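Local coordinates for protein geranyltranstransferase (Staphylococcus aureus, PDB 1RTR) that probably catalyses the condensation of geranyl diphosphate with isopentenyl diphosphate to give farnesyl diphosphate, a precursor of isoprenoids, at residues A[203-217]-A[279-291]. Residues are numbered along the deposited sequence; the frame is centred on the assembly and turned at random.
Sequences LESYSYHLGMMFQIK and KHLLEIVDLFYSR
Lys217 and Tyr206 each reach across to a backbone carbonyl of segment 279-291, one just past the end of helix 279-289 and one within it. Lys217 NZ donates to Ser290 O over 3.0 Å, almost in line with the C=O bond, just where the chain leaves helical geometry. Near the helix start, Tyr206 OH donates to Leu281 O at 3.1 Å, coming from above the carbonyl plane at a C=O...donor angle of 102°. That oxygen already accepts Val285 N, so the phenol adds a second bond to an intact helical turn. The axes of segments 203-217 and 279-289 approach to 9.4 Å, inclined at 22°, within the predominantly helical polyprenyl synthetase fold, where helix 45-56 touches Phe214 and Ile284, Thr259 OG1 hydrogen-bonds Tyr289 OH and Arg262 makes a cation-pi contact with its ring. Phe288 lies against Leu210. With Leu210 CG anti to the backbone N (chi1 180°), CD1 lies over one face of the Phe288 ring, 3.9 Å from its centroid, in a CH-pi contact. Phe214 turns its edge to that ring in an offset T-shaped pair, centroids 5.4 Å apart. Met213, bent at its thioether, tucks CE against Phe288 CB and Tyr289 CB, while Val285 CG2 meets the Tyr206 ring edge at CE2, 3.5 Å away.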
loop_
_atom_site.group_PDB
_atom_site.type_symbol
_atom_site.label_atom_id
_atom_site.label_comp_id
_atom_site.label_asym_id
_atom_site.label_seq_id
_atom_site.Cartn_x
_atom_site.Cartn_y
_atom_site.Cartn_z
ATOM N N LEU A 203 20.252 -12.461 12.934
ATOM C CA LEU A 203 19.683 -11.116 12.931
ATOM C C LEU A 203 18.176 -11.205 13.035
ATOM O O LEU A 203 17.539 -10.391 13.708
ATOM C CB LEU A 203 20.121 -10.348 11.686
ATOM C CG LEU A 203 21.557 -9.810 11.750
ATOM C CD1 LEU A 203 22.084 -9.513 10.355
ATOM C CD2 LEU A 203 21.629 -8.576 12.653
ATOM N N GLU A 204 17.628 -12.233 12.391
ATOM C CA GLU A 204 16.209 -12.569 12.483
ATOM C C GLU A 204 15.724 -12.808 13.915
ATOM O O GLU A 204 14.875 -12.048 14.402
ATOM C CB GLU A 204 15.888 -13.776 11.608
ATOM C CG GLU A 204 15.174 -13.432 10.325
ATOM C CD GLU A 204 13.771 -14.002 10.265
ATOM O OE1 GLU A 204 12.952 -13.629 11.160
ATOM O OE2 GLU A 204 13.499 -14.815 9.321
ATOM N N SER A 205 16.258 -13.833 14.591
ATOM C CA SER A 205 15.908 -14.053 16.001
ATOM C C SER A 205 16.133 -12.807 16.810
ATOM O O SER A 205 15.283 -12.428 17.628
ATOM C CB SER A 205 16.694 -15.190 16.652
ATOM O OG SER A 205 16.790 -16.300 15.799
ATOM N N TYR A 206 17.270 -12.157 16.588
ATOM C CA TYR A 206 17.535 -10.931 17.314
ATOM C C TYR A 206 16.348 -10.001 17.164
ATOM O O TYR A 206 15.837 -9.492 18.163
ATOM C CB TYR A 206 18.834 -10.260 16.851
ATOM C CG TYR A 206 18.905 -8.780 17.204
ATOM C CD1 TYR A 206 18.518 -7.800 16.285
ATOM C CD2 TYR A 206 19.332 -8.367 18.461
ATOM C CE1 TYR A 206 18.580 -6.439 16.611
ATOM C CE2 TYR A 206 19.391 -7.016 18.798
ATOM C CZ TYR A 206 19.025 -6.061 17.868
ATOM O OH TYR A 206 19.082 -4.736 18.206
ATOM N N SER A 207 15.887 -9.792 15.925
ATOM C CA SER A 207 14.811 -8.822 15.666
ATOM C C SER A 207 13.488 -9.236 16.285
ATOM O O SER A 207 12.754 -8.396 16.821
ATOM C CB SER A 207 14.645 -8.560 14.167
ATOM O OG SER A 207 13.915 -9.603 13.547
ATOM N N TYR A 208 13.191 -10.534 16.219
ATOM C CA TYR A 208 11.999 -11.070 16.870
ATOM C C TYR A 208 11.984 -10.787 18.372
ATOM O O TYR A 208 10.999 -10.250 18.896
ATOM C CB TYR A 208 11.847 -12.574 16.619
ATOM C CG TYR A 208 10.816 -13.194 17.529
ATOM C CD1 TYR A 208 11.204 -13.884 18.687
ATOM C CD2 TYR A 208 9.452 -13.075 17.252
ATOM C CE1 TYR A 208 10.260 -14.454 19.533
ATOM C CE2 TYR A 208 8.493 -13.635 18.101
ATOM C CZ TYR A 208 8.907 -14.325 19.239
ATOM O OH TYR A 208 7.979 -14.886 20.084
ATOM N N HIS A 209 13.071 -11.131 19.062
ATOM C CA HIS A 209 13.143 -10.922 20.518
ATOM C C HIS A 209 13.132 -9.453 20.873
ATOM O O HIS A 209 12.434 -9.033 21.811
ATOM C CB HIS A 209 14.358 -11.630 21.130
ATOM C CG HIS A 209 14.263 -13.118 21.066
ATOM N ND1 HIS A 209 13.286 -13.827 21.733
ATOM C CD2 HIS A 209 14.990 -14.030 20.380
ATOM C CE1 HIS A 209 13.425 -15.116 21.470
ATOM N NE2 HIS A 209 14.453 -15.267 20.651
ATOM N N LEU A 210 13.875 -8.659 20.102
ATOM C CA LEU A 210 13.866 -7.209 20.297
ATOM C C LEU A 210 12.438 -6.669 20.204
ATOM O O LEU A 210 12.043 -5.812 20.995
ATOM C CB LEU A 210 14.771 -6.516 19.281
ATOM C CG LEU A 210 14.839 -4.991 19.381
ATOM C CD1 LEU A 210 15.660 -4.607 20.607
ATOM C CD2 LEU A 210 15.440 -4.400 18.110
ATOM N N GLY A 211 11.670 -7.195 19.249
ATOM C CA GLY A 211 10.291 -6.785 19.051
ATOM C C GLY A 211 9.374 -7.104 20.211
ATOM O O GLY A 211 8.553 -6.270 20.604
ATOM N N MET A 212 9.499 -8.311 20.754
ATOM C CA MET A 212 8.699 -8.709 21.913
ATOM C C MET A 212 9.042 -7.873 23.159
ATOM O O MET A 212 8.153 -7.547 23.944
ATOM C CB MET A 212 8.807 -10.217 22.176
ATOM C CG MET A 212 8.373 -11.115 20.976
ATOM S SD MET A 212 6.711 -10.770 20.201
ATOM C CE MET A 212 5.657 -10.968 21.577
ATOM N N MET A 213 10.310 -7.485 23.315
ATOM C CA MET A 213 10.705 -6.580 24.413
ATOM C C MET A 213 9.832 -5.342 24.466
ATOM O O MET A 213 9.362 -4.947 25.536
ATOM C CB MET A 213 12.176 -6.150 24.308
ATOM C CG MET A 213 13.190 -7.281 24.476
ATOM S SD MET A 213 14.869 -6.681 24.391
ATOM C CE MET A 213 14.819 -5.585 25.798
ATOM N N PHE A 214 9.609 -4.756 23.294
ATOM C CA PHE A 214 8.949 -3.457 23.118
ATOM C C PHE A 214 7.667 -3.289 23.945
ATOM O O PHE A 214 7.531 -2.341 24.723
ATOM C CB PHE A 214 8.659 -3.271 21.616
ATOM C CG PHE A 214 8.305 -1.866 21.214
ATOM C CD1 PHE A 214 9.059 -1.209 20.243
ATOM C CD2 PHE A 214 7.195 -1.213 21.766
ATOM C CE1 PHE A 214 8.731 0.096 19.843
ATOM C CE2 PHE A 214 6.859 0.095 21.384
ATOM C CZ PHE A 214 7.627 0.752 20.416
ATOM N N GLN A 215 6.730 -4.215 23.776
ATOM C CA GLN A 215 5.406 -4.068 24.357
ATOM C C GLN A 215 5.369 -4.481 25.819
ATOM O O GLN A 215 4.594 -3.919 26.608
ATOM C CB GLN A 215 4.371 -4.852 23.536
ATOM C CG GLN A 215 4.020 -4.198 22.181
ATOM C CD GLN A 215 3.449 -2.786 22.329
ATOM O OE1 GLN A 215 2.663 -2.513 23.249
ATOM N NE2 GLN A 215 3.849 -1.888 21.432
ATOM N N ILE A 216 6.209 -5.455 26.177
ATOM C CA ILE A 216 6.354 -5.868 27.565
ATOM C C ILE A 216 6.797 -4.681 28.406
ATOM O O ILE A 216 6.154 -4.361 29.405
ATOM C CB ILE A 216 7.344 -7.038 27.713
ATOM C CG1 ILE A 216 6.868 -8.248 26.913
ATOM C CG2 ILE A 216 7.487 -7.413 29.185
ATOM C CD1 ILE A 216 7.887 -9.371 26.808
ATOM N N LYS A 217 7.875 -4.015 27.983
ATOM C CA LYS A 217 8.405 -2.852 28.709
ATOM C C LYS A 217 7.290 -1.849 28.986
ATOM O O LYS A 217 7.105 -1.398 30.119
ATOM C CB LYS A 217 9.553 -2.202 27.925
ATOM C CG LYS A 217 10.196 -0.959 28.572
ATOM C CD LYS A 217 10.242 0.218 27.574
ATOM C CE LYS A 217 11.644 0.833 27.427
ATOM N NZ LYS A 217 11.718 2.261 27.892
ATOM N N LYS A 279 27.867 -3.287 18.668
ATOM C CA LYS A 279 27.673 -2.339 19.765
ATOM C C LYS A 279 26.365 -1.547 19.622
ATOM O O LYS A 279 25.685 -1.286 20.619
ATOM C CB LYS A 279 28.930 -1.456 19.958
ATOM C CG LYS A 279 28.731 0.071 20.115
ATOM C CD LYS A 279 29.671 0.861 19.165
ATOM C CE LYS A 279 29.053 1.091 17.757
ATOM N NZ LYS A 279 29.892 0.571 16.613
ATOM N N HIS A 280 25.991 -1.215 18.384
ATOM C CA HIS A 280 24.776 -0.434 18.112
ATOM C C HIS A 280 23.486 -1.207 18.392
ATOM O O HIS A 280 22.570 -0.704 19.057
ATOM C CB HIS A 280 24.769 0.049 16.659
ATOM C CG HIS A 280 25.579 1.286 16.426
ATOM N ND1 HIS A 280 25.698 2.289 17.367
ATOM C CD2 HIS A 280 26.317 1.679 15.360
ATOM C CE1 HIS A 280 26.477 3.244 16.891
ATOM N NE2 HIS A 280 26.866 2.897 15.676
ATOM N N LEU A 281 23.423 -2.420 17.848
ATOM C CA LEU A 281 22.303 -3.318 18.064
ATOM C C LEU A 281 22.138 -3.573 19.568
ATOM O O LEU A 281 21.052 -3.368 20.128
ATOM C CB LEU A 281 22.525 -4.625 17.292
ATOM C CG LEU A 281 22.050 -4.780 15.836
ATOM C CD1 LEU A 281 21.738 -3.462 15.130
ATOM C CD2 LEU A 281 23.060 -5.572 15.040
ATOM N N LEU A 282 23.238 -3.967 20.215
ATOM C CA LEU A 282 23.291 -4.195 21.656
ATOM C C LEU A 282 22.837 -2.971 22.427
ATOM O O LEU A 282 22.167 -3.097 23.450
ATOM C CB LEU A 282 24.705 -4.613 22.080
ATOM C CG LEU A 282 25.003 -5.290 23.429
ATOM C CD1 LEU A 282 25.543 -4.277 24.448
ATOM C CD2 LEU A 282 23.804 -6.055 24.017
ATOM N N GLU A 283 23.180 -1.787 21.931
ATOM C CA GLU A 283 22.740 -0.546 22.566
ATOM C C GLU A 283 21.225 -0.345 22.469
ATOM O O GLU A 283 20.614 0.184 23.397
ATOM C CB GLU A 283 23.473 0.653 21.969
ATOM C CG GLU A 283 24.122 1.587 22.983
ATOM C CD GLU A 283 25.319 2.323 22.397
ATOM O OE1 GLU A 283 26.447 2.179 22.940
ATOM O OE2 GLU A 283 25.133 3.040 21.379
ATOM N N ILE A 284 20.628 -0.760 21.348
ATOM C CA ILE A 284 19.176 -0.660 21.169
ATOM C C ILE A 284 18.435 -1.626 22.096
ATOM O O ILE A 284 17.407 -1.262 22.671
ATOM C CB ILE A 284 18.766 -0.843 19.675
ATOM C CG1 ILE A 284 18.862 0.488 18.936
ATOM C CG2 ILE A 284 17.334 -1.393 19.523
ATOM C CD1 ILE A 284 19.532 0.360 17.600
ATOM N N VAL A 285 18.971 -2.838 22.248
ATOM C CA VAL A 285 18.458 -3.804 23.222
ATOM C C VAL A 285 18.351 -3.171 24.604
ATOM O O VAL A 285 17.326 -3.310 25.275
ATOM C CB VAL A 285 19.346 -5.060 23.344
ATOM C CG1 VAL A 285 18.809 -5.994 24.433
ATOM C CG2 VAL A 285 19.440 -5.792 22.025
ATOM N N ASP A 286 19.403 -2.462 25.015
ATOM C CA ASP A 286 19.422 -1.851 26.342
ATOM C C ASP A 286 18.462 -0.674 26.487
ATOM O O ASP A 286 17.953 -0.417 27.576
ATOM C CB ASP A 286 20.854 -1.503 26.788
ATOM C CG ASP A 286 21.596 -2.714 27.393
ATOM O OD1 ASP A 286 22.841 -2.733 27.317
ATOM O OD2 ASP A 286 21.031 -3.692 27.956
ATOM N N LEU A 287 18.192 0.021 25.386
ATOM C CA LEU A 287 17.207 1.105 25.391
ATOM C C LEU A 287 15.785 0.552 25.532
ATOM O O LEU A 287 14.957 1.123 26.242
ATOM C CB LEU A 287 17.343 1.989 24.142
ATOM C CG LEU A 287 17.529 3.482 24.462
ATOM C CD1 LEU A 287 18.868 4.044 23.948
ATOM C CD2 LEU A 287 16.351 4.311 23.956
ATOM N N PHE A 288 15.523 -0.566 24.861
ATOM C CA PHE A 288 14.252 -1.281 24.978
ATOM C C PHE A 288 14.104 -1.878 26.382
ATOM O O PHE A 288 12.992 -1.985 26.903
ATOM C CB PHE A 288 14.178 -2.414 23.940
ATOM C CG PHE A 288 13.702 -1.987 22.570
ATOM C CD1 PHE A 288 12.900 -2.842 21.812
ATOM C CD2 PHE A 288 14.065 -0.752 22.023
ATOM C CE1 PHE A 288 12.455 -2.471 20.538
ATOM C CE2 PHE A 288 13.630 -0.375 20.755
ATOM C CZ PHE A 288 12.822 -1.238 20.009
ATOM N N TYR A 289 15.230 -2.273 26.979
ATOM C CA TYR A 289 15.232 -2.885 28.307
ATOM C C TYR A 289 15.095 -1.886 29.451
ATOM O O TYR A 289 14.339 -2.130 30.396
ATOM C CB TYR A 289 16.480 -3.734 28.517
ATOM C CG TYR A 289 16.359 -4.687 29.680
ATOM C CD1 TYR A 289 15.404 -5.702 29.680
ATOM C CD2 TYR A 289 17.188 -4.567 30.790
ATOM C CE1 TYR A 289 15.287 -6.582 30.752
ATOM C CE2 TYR A 289 17.080 -5.440 31.867
ATOM C CZ TYR A 289 16.130 -6.444 31.842
ATOM O OH TYR A 289 16.022 -7.312 32.899
ATOM N N SER A 290 15.832 -0.779 29.369
ATOM C CA SER A 290 15.825 0.237 30.415
ATOM C C SER A 290 14.388 0.607 30.776
ATOM O O SER A 290 13.660 1.183 29.959
ATOM C CB SER A 290 16.618 1.475 29.987
ATOM O OG SER A 290 15.824 2.645 30.090
ATOM N N ARG A 291 13.998 0.246 32.000
ATOM C CA ARG A 291 12.648 0.461 32.536
ATOM C C ARG A 291 11.604 -0.444 31.879
ATOM O O ARG A 291 10.757 -1.025 32.562
ATOM C CB ARG A 291 12.227 1.931 32.434
ATOM C CG ARG A 291 13.171 2.898 33.105
ATOM C CD ARG A 291 12.611 3.476 34.369
ATOM N NE ARG A 291 11.940 4.754 34.130
ATOM C CZ ARG A 291 12.502 5.945 34.306
ATOM N NH1 ARG A 291 11.802 7.049 34.070
ATOM N NH2 ARG A 291 13.761 6.038 34.716
#